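Local coordinates for protein aspartate--tRNA(Asp/Asn) ligase (Sulfolobus tokodaii, PDB 1WYD) that attaches L-aspartate to both tRNA(Asp) and tRNA(Asn), probably by first activating the amino acid with ATP to form Asp-AMP, at residues I275-L287 / L308-W322. Residues are numbered along the deposited sequence; the frame is centred on the assembly and turned at random.
Sequences IKRLKYTEAIEIL and LNEELKEDLYFIVDW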
loop_
_atom_site.group_PDB
_atom_site.type_symbol
_atom_site.label_atom_id
_atom_site.label_comp_id
_atom_site.label_asym_id
_atom_site.label_seq_id
_atom_site.Cartn_x
_atom_site.Cartn_y
_atom_site.Cartn_z
ATOM N N ILE B 275 -6.158 26.483 -3.833
ATOM C CA ILE B 275 -7.080 26.060 -4.857
ATOM C C ILE B 275 -8.376 26.845 -4.632
ATOM O O ILE B 275 -8.767 27.080 -3.500
ATOM C CB ILE B 275 -7.295 24.522 -4.788
ATOM C CG1 ILE B 275 -6.088 23.796 -5.380
ATOM C CG2 ILE B 275 -8.542 24.086 -5.546
ATOM C CD1 ILE B 275 -5.861 22.382 -4.813
ATOM N N LYS B 276 -9.031 27.267 -5.708
ATOM C CA LYS B 276 -10.311 27.952 -5.587
ATOM C C LYS B 276 -11.285 27.164 -4.702
ATOM O O LYS B 276 -11.443 25.951 -4.911
ATOM C CB LYS B 276 -10.896 28.167 -6.991
ATOM C CG LYS B 276 -12.297 28.811 -7.017
ATOM C CD LYS B 276 -12.230 30.332 -7.215
ATOM C CE LYS B 276 -13.605 30.898 -7.527
ATOM N NZ LYS B 276 -14.273 31.357 -6.279
ATOM N N ARG B 277 -11.887 27.827 -3.698
ATOM C CA ARG B 277 -13.012 27.243 -2.934
ATOM C C ARG B 277 -14.315 27.863 -3.356
ATOM O O ARG B 277 -14.421 29.080 -3.493
ATOM C CB ARG B 277 -12.910 27.366 -1.403
ATOM C CG ARG B 277 -11.699 28.082 -0.851
ATOM C CD ARG B 277 -11.452 27.880 0.654
ATOM N NE ARG B 277 -12.665 27.789 1.484
ATOM C CZ ARG B 277 -12.753 27.045 2.603
ATOM N NH1 ARG B 277 -11.708 26.339 3.017
ATOM N NH2 ARG B 277 -13.877 27.007 3.321
ATOM N N LEU B 278 -15.311 27.013 -3.543
ATOM C CA LEU B 278 -16.619 27.442 -3.916
ATOM C C LEU B 278 -17.548 26.763 -2.949
ATOM O O LEU B 278 -17.510 25.527 -2.816
ATOM C CB LEU B 278 -16.884 26.960 -5.333
ATOM C CG LEU B 278 -18.215 27.267 -5.993
ATOM C CD1 LEU B 278 -18.240 28.718 -6.362
ATOM C CD2 LEU B 278 -18.353 26.423 -7.211
ATOM N N LYS B 279 -18.365 27.549 -2.248
ATOM C CA LYS B 279 -19.362 26.992 -1.331
ATOM C C LYS B 279 -20.414 26.306 -2.151
ATOM O O LYS B 279 -20.670 26.705 -3.277
ATOM C CB LYS B 279 -20.020 28.065 -0.454
ATOM C CG LYS B 279 -19.049 29.021 0.250
ATOM C CD LYS B 279 -19.800 30.197 0.851
ATOM C CE LYS B 279 -19.330 30.485 2.260
ATOM N NZ LYS B 279 -18.156 31.416 2.272
ATOM N N TYR B 280 -21.000 25.247 -1.590
ATOM C CA TYR B 280 -22.053 24.482 -2.251
ATOM C C TYR B 280 -23.239 25.413 -2.568
ATOM O O TYR B 280 -23.768 25.396 -3.672
ATOM C CB TYR B 280 -22.470 23.332 -1.350
ATOM C CG TYR B 280 -23.841 22.764 -1.627
ATOM C CD1 TYR B 280 -23.992 21.711 -2.484
ATOM C CD2 TYR B 280 -24.985 23.275 -1.014
ATOM C CE1 TYR B 280 -25.236 21.158 -2.745
ATOM C CE2 TYR B 280 -26.236 22.740 -1.282
ATOM C CZ TYR B 280 -26.340 21.673 -2.152
ATOM O OH TYR B 280 -27.547 21.096 -2.463
ATOM N N THR B 281 -23.620 26.219 -1.571
ATOM C CA THR B 281 -24.634 27.289 -1.678
ATOM C C THR B 281 -24.513 28.126 -2.961
ATOM O O THR B 281 -25.497 28.350 -3.683
ATOM C CB THR B 281 -24.537 28.218 -0.405
ATOM O OG1 THR B 281 -24.850 27.459 0.771
ATOM C CG2 THR B 281 -25.619 29.292 -0.399
ATOM N N GLU B 282 -23.290 28.572 -3.216
ATOM C CA GLU B 282 -22.919 29.355 -4.375
ATOM C C GLU B 282 -22.967 28.530 -5.667
ATOM O O GLU B 282 -23.368 29.043 -6.722
ATOM C CB GLU B 282 -21.493 29.818 -4.149
ATOM C CG GLU B 282 -21.124 31.214 -4.581
ATOM C CD GLU B 282 -19.640 31.416 -4.352
ATOM O OE1 GLU B 282 -19.168 31.118 -3.211
ATOM O OE2 GLU B 282 -18.939 31.825 -5.319
ATOM N N ALA B 283 -22.533 27.268 -5.590
ATOM C CA ALA B 283 -22.613 26.349 -6.727
ATOM C C ALA B 283 -24.061 26.187 -7.127
ATOM O O ALA B 283 -24.399 26.207 -8.305
ATOM C CB ALA B 283 -22.009 24.994 -6.384
ATOM N N ILE B 284 -24.922 26.030 -6.136
ATOM C CA ILE B 284 -26.338 25.911 -6.410
ATOM C C ILE B 284 -26.877 27.155 -7.140
ATOM O O ILE B 284 -27.660 27.022 -8.089
ATOM C CB ILE B 284 -27.110 25.631 -5.118
ATOM C CG1 ILE B 284 -26.938 24.157 -4.712
ATOM C CG2 ILE B 284 -28.608 26.020 -5.274
ATOM C CD1 ILE B 284 -27.005 23.178 -5.858
ATOM N N GLU B 285 -26.445 28.345 -6.709
ATOM C CA GLU B 285 -26.893 29.580 -7.356
ATOM C C GLU B 285 -26.360 29.746 -8.796
ATOM O O GLU B 285 -27.095 30.205 -9.674
ATOM C CB GLU B 285 -26.634 30.851 -6.495
ATOM C CG GLU B 285 -27.656 31.115 -5.378
ATOM C CD GLU B 285 -29.126 31.132 -5.847
ATOM O OE1 GLU B 285 -29.882 30.191 -5.483
ATOM O OE2 GLU B 285 -29.536 32.090 -6.569
ATOM N N ILE B 286 -25.110 29.361 -9.050
ATOM C CA ILE B 286 -24.582 29.439 -10.412
ATOM C C ILE B 286 -25.445 28.577 -11.305
ATOM O O ILE B 286 -25.799 28.973 -12.420
ATOM C CB ILE B 286 -23.094 29.018 -10.503
ATOM C CG1 ILE B 286 -22.184 30.175 -10.062
ATOM C CG2 ILE B 286 -22.746 28.553 -11.944
ATOM C CD1 ILE B 286 -20.883 29.733 -9.414
ATOM N N LEU B 287 -25.825 27.410 -10.794
ATOM C CA LEU B 287 -26.631 26.495 -11.585
ATOM C C LEU B 287 -28.011 27.065 -11.852
ATOM O O LEU B 287 -28.438 27.159 -13.010
ATOM C CB LEU B 287 -26.682 25.108 -10.953
ATOM C CG LEU B 287 -25.305 24.422 -11.004
ATOM C CD1 LEU B 287 -25.225 23.386 -9.925
ATOM C CD2 LEU B 287 -24.961 23.840 -12.385
ATOM N N LEU B 308 -20.392 23.808 -13.944
ATOM C CA LEU B 308 -19.563 24.463 -12.924
ATOM C C LEU B 308 -18.159 24.685 -13.456
ATOM O O LEU B 308 -17.588 25.762 -13.304
ATOM C CB LEU B 308 -19.551 23.670 -11.613
ATOM C CG LEU B 308 -20.801 23.864 -10.757
ATOM C CD1 LEU B 308 -20.676 23.150 -9.416
ATOM C CD2 LEU B 308 -21.123 25.363 -10.550
ATOM N N ASN B 309 -17.622 23.655 -14.098
ATOM C CA ASN B 309 -16.313 23.720 -14.747
ATOM C C ASN B 309 -16.292 24.768 -15.869
ATOM O O ASN B 309 -15.372 25.608 -15.934
ATOM C CB ASN B 309 -15.939 22.333 -15.282
ATOM C CG ASN B 309 -14.612 22.302 -15.995
ATOM O OD1 ASN B 309 -14.434 21.503 -16.908
ATOM N ND2 ASN B 309 -13.662 23.149 -15.576
ATOM N N GLU B 310 -17.314 24.722 -16.729
ATOM C CA GLU B 310 -17.449 25.677 -17.835
ATOM C C GLU B 310 -17.606 27.148 -17.384
ATOM O O GLU B 310 -17.483 28.056 -18.200
ATOM C CB GLU B 310 -18.605 25.269 -18.763
ATOM C CG GLU B 310 -18.208 24.591 -20.076
ATOM C CD GLU B 310 -16.710 24.690 -20.396
ATOM O OE1 GLU B 310 -16.237 25.777 -20.828
ATOM O OE2 GLU B 310 -15.993 23.670 -20.226
ATOM N N GLU B 311 -17.865 27.368 -16.095
ATOM C CA GLU B 311 -18.190 28.687 -15.563
ATOM C C GLU B 311 -17.133 29.263 -14.645
ATOM O O GLU B 311 -17.087 30.479 -14.421
ATOM C CB GLU B 311 -19.510 28.644 -14.792
ATOM C CG GLU B 311 -20.646 29.446 -15.448
ATOM C CD GLU B 311 -20.447 30.963 -15.387
ATOM O OE1 GLU B 311 -20.604 31.572 -14.288
ATOM O OE2 GLU B 311 -20.131 31.537 -16.446
ATOM N N LEU B 312 -16.299 28.397 -14.086
ATOM C CA LEU B 312 -15.347 28.832 -13.081
ATOM C C LEU B 312 -14.023 29.255 -13.694
ATOM O O LEU B 312 -13.248 29.980 -13.067
ATOM C CB LEU B 312 -15.135 27.739 -12.031
ATOM C CG LEU B 312 -16.229 27.569 -10.977
ATOM C CD1 LEU B 312 -16.046 26.230 -10.315
ATOM C CD2 LEU B 312 -16.202 28.689 -9.929
ATOM N N LYS B 313 -13.754 28.807 -14.915
ATOM C CA LYS B 313 -12.464 29.099 -15.541
ATOM C C LYS B 313 -11.343 28.494 -14.691
ATOM O O LYS B 313 -10.179 28.893 -14.772
ATOM C CB LYS B 313 -12.275 30.609 -15.731
ATOM N N GLU B 314 -11.737 27.516 -13.873
ATOM C CA GLU B 314 -10.832 26.720 -13.069
ATOM C C GLU B 314 -11.145 25.259 -13.331
ATOM O O GLU B 314 -12.315 24.857 -13.354
ATOM C CB GLU B 314 -11.023 27.013 -11.582
ATOM C CG GLU B 314 -10.862 28.468 -11.190
ATOM C CD GLU B 314 -9.415 28.859 -10.935
ATOM O OE1 GLU B 314 -8.499 28.196 -11.467
ATOM O OE2 GLU B 314 -9.194 29.847 -10.198
ATOM N N ASP B 315 -10.094 24.479 -13.556
ATOM C CA ASP B 315 -10.205 23.025 -13.686
ATOM C C ASP B 315 -10.156 22.339 -12.325
ATOM O O ASP B 315 -10.582 21.204 -12.174
ATOM C CB ASP B 315 -9.065 22.483 -14.557
ATOM C CG ASP B 315 -9.277 22.756 -16.042
ATOM O OD1 ASP B 315 -8.362 22.426 -16.833
ATOM O OD2 ASP B 315 -10.321 23.291 -16.509
ATOM N N LEU B 316 -9.634 23.041 -11.332
ATOM C CA LEU B 316 -9.326 22.431 -10.059
ATOM C C LEU B 316 -9.860 23.292 -8.932
ATOM O O LEU B 316 -9.314 24.371 -8.642
ATOM C CB LEU B 316 -7.813 22.217 -9.960
ATOM C CG LEU B 316 -7.276 21.241 -8.937
ATOM C CD1 LEU B 316 -7.621 19.804 -9.311
ATOM C CD2 LEU B 316 -5.780 21.457 -8.794
ATOM N N TYR B 317 -10.956 22.834 -8.338
ATOM C CA TYR B 317 -11.623 23.566 -7.302
ATOM C C TYR B 317 -12.226 22.622 -6.245
ATOM O O TYR B 317 -12.593 21.469 -6.546
ATOM C CB TYR B 317 -12.695 24.451 -7.949
ATOM C CG TYR B 317 -13.706 23.705 -8.780
ATOM C CD1 TYR B 317 -14.970 23.450 -8.289
ATOM C CD2 TYR B 317 -13.394 23.251 -10.048
ATOM C CE1 TYR B 317 -15.914 22.743 -9.035
ATOM C CE2 TYR B 317 -14.313 22.554 -10.806
ATOM C CZ TYR B 317 -15.589 22.297 -10.296
ATOM O OH TYR B 317 -16.528 21.588 -11.049
ATOM N N PHE B 318 -12.317 23.101 -5.010
ATOM C CA PHE B 318 -13.056 22.404 -3.955
ATOM C C PHE B 318 -14.518 22.856 -3.949
ATOM O O PHE B 318 -14.797 24.041 -4.075
ATOM C CB PHE B 318 -12.508 22.805 -2.576
ATOM C CG PHE B 318 -11.140 22.268 -2.244
ATOM C CD1 PHE B 318 -10.058 23.116 -2.159
ATOM C CD2 PHE B 318 -10.962 20.916 -1.900
ATOM C CE1 PHE B 318 -8.796 22.631 -1.799
ATOM C CE2 PHE B 318 -9.703 20.418 -1.534
ATOM C CZ PHE B 318 -8.627 21.273 -1.490
ATOM N N ILE B 319 -15.454 21.922 -3.776
ATOM C CA ILE B 319 -16.787 22.287 -3.325
ATOM C C ILE B 319 -16.957 21.982 -1.824
ATOM O O ILE B 319 -17.172 20.820 -1.421
ATOM C CB ILE B 319 -17.890 21.624 -4.121
ATOM C CG1 ILE B 319 -17.754 21.918 -5.608
ATOM C CG2 ILE B 319 -19.228 22.161 -3.632
ATOM C CD1 ILE B 319 -18.918 21.334 -6.416
ATOM N N VAL B 320 -16.913 23.053 -1.031
ATOM C CA VAL B 320 -16.948 23.019 0.432
ATOM C C VAL B 320 -18.333 23.281 1.049
ATOM O O VAL B 320 -19.266 23.738 0.382
ATOM C CB VAL B 320 -15.907 24.015 1.032
ATOM C CG1 VAL B 320 -14.530 23.764 0.459
ATOM C CG2 VAL B 320 -16.322 25.426 0.796
ATOM N N ASP B 321 -18.452 23.000 2.337
ATOM C CA ASP B 321 -19.652 23.312 3.090
ATOM C C ASP B 321 -20.964 22.726 2.488
ATOM O O ASP B 321 -21.949 23.457 2.324
ATOM C CB ASP B 321 -19.754 24.843 3.353
ATOM C CG ASP B 321 -18.538 25.404 4.133
ATOM O OD1 ASP B 321 -18.358 26.637 4.215
ATOM O OD2 ASP B 321 -17.705 24.689 4.717
ATOM N N TRP B 322 -20.999 21.419 2.204
ATOM C CA TRP B 322 -22.265 20.759 1.776
ATOM C C TRP B 322 -23.392 20.728 2.863
ATOM O O TRP B 322 -23.109 20.904 4.055
ATOM C CB TRP B 322 -21.983 19.326 1.268
ATOM C CG TRP B 322 -21.131 19.272 0.014
ATOM C CD1 TRP B 322 -19.805 19.530 -0.073
ATOM C CD2 TRP B 322 -21.562 18.940 -1.318
ATOM N NE1 TRP B 322 -19.374 19.389 -1.369
ATOM C CE2 TRP B 322 -20.433 19.033 -2.158
ATOM C CE3 TRP B 322 -22.797 18.578 -1.890
ATOM C CZ2 TRP B 322 -20.483 18.769 -3.534
ATOM C CZ3 TRP B 322 -22.854 18.316 -3.261
ATOM C CH2 TRP B 322 -21.693 18.411 -4.071
HETATM O O HOH W 1 -7.932 26.521 -8.365
HETATM O O HOH W 2 -16.256 27.989 3.695
HETATM O O HOH W 3 -22.659 26.104 1.072
#
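Tyr280 lays the CD1 side of its ring over one face of the Trp322 indole, CD1 standing 3.4 Å from CE3, with the two ring planes inclined at 40°. CG of Tyr280 lies anti to the backbone N (chi1 159°), which carries the ring off the start of helix 280-289 to the tryptophan, while Trp322 NE1 donates to Ile319 O (2.6 Å) in a bent bond, 134° at the hydrogen, from above the carbonyl plane, which probably helps to fix the indole's rotation. A serine in place of Trp322 would probably leave the Tyr280 ring without its flat partner and Ile319 O without this donor.

Beside this pair, strands 276-279 and 316-320 run parallel, their backbone ladder passing from Phe318 N to Lys276 O (3.0 Å) and ending with Tyr280 N on Val320 O. On the face bearing Leu278, Tyr317 and Ile319, Leu278 CD2 meets Leu312 CD1 at 3.9 Å, and Leu308 spreads its methyls, CD1 to Ala283 CB and CD2 to Ile286 CG2 (3.8 Å). On the other face, Val320 CG1 sits over the Arg277 guanidinium, whose NH2 reaches Asp321 OD1 through a water; Lys334 and Tyr235 also hold that carboxylate.

These two strands with the helices between them form a beta-alpha-beta crossover at the margin of the class II catalytic-domain sheet: strand 276-279 is outermost within the chain, strand 343-348 continues the sheet beyond 316-320, helix 235-256 covers the Phe318 and Val320 face, and helices 280-289 and 302-312 pack against the Leu278 and Ile319 face.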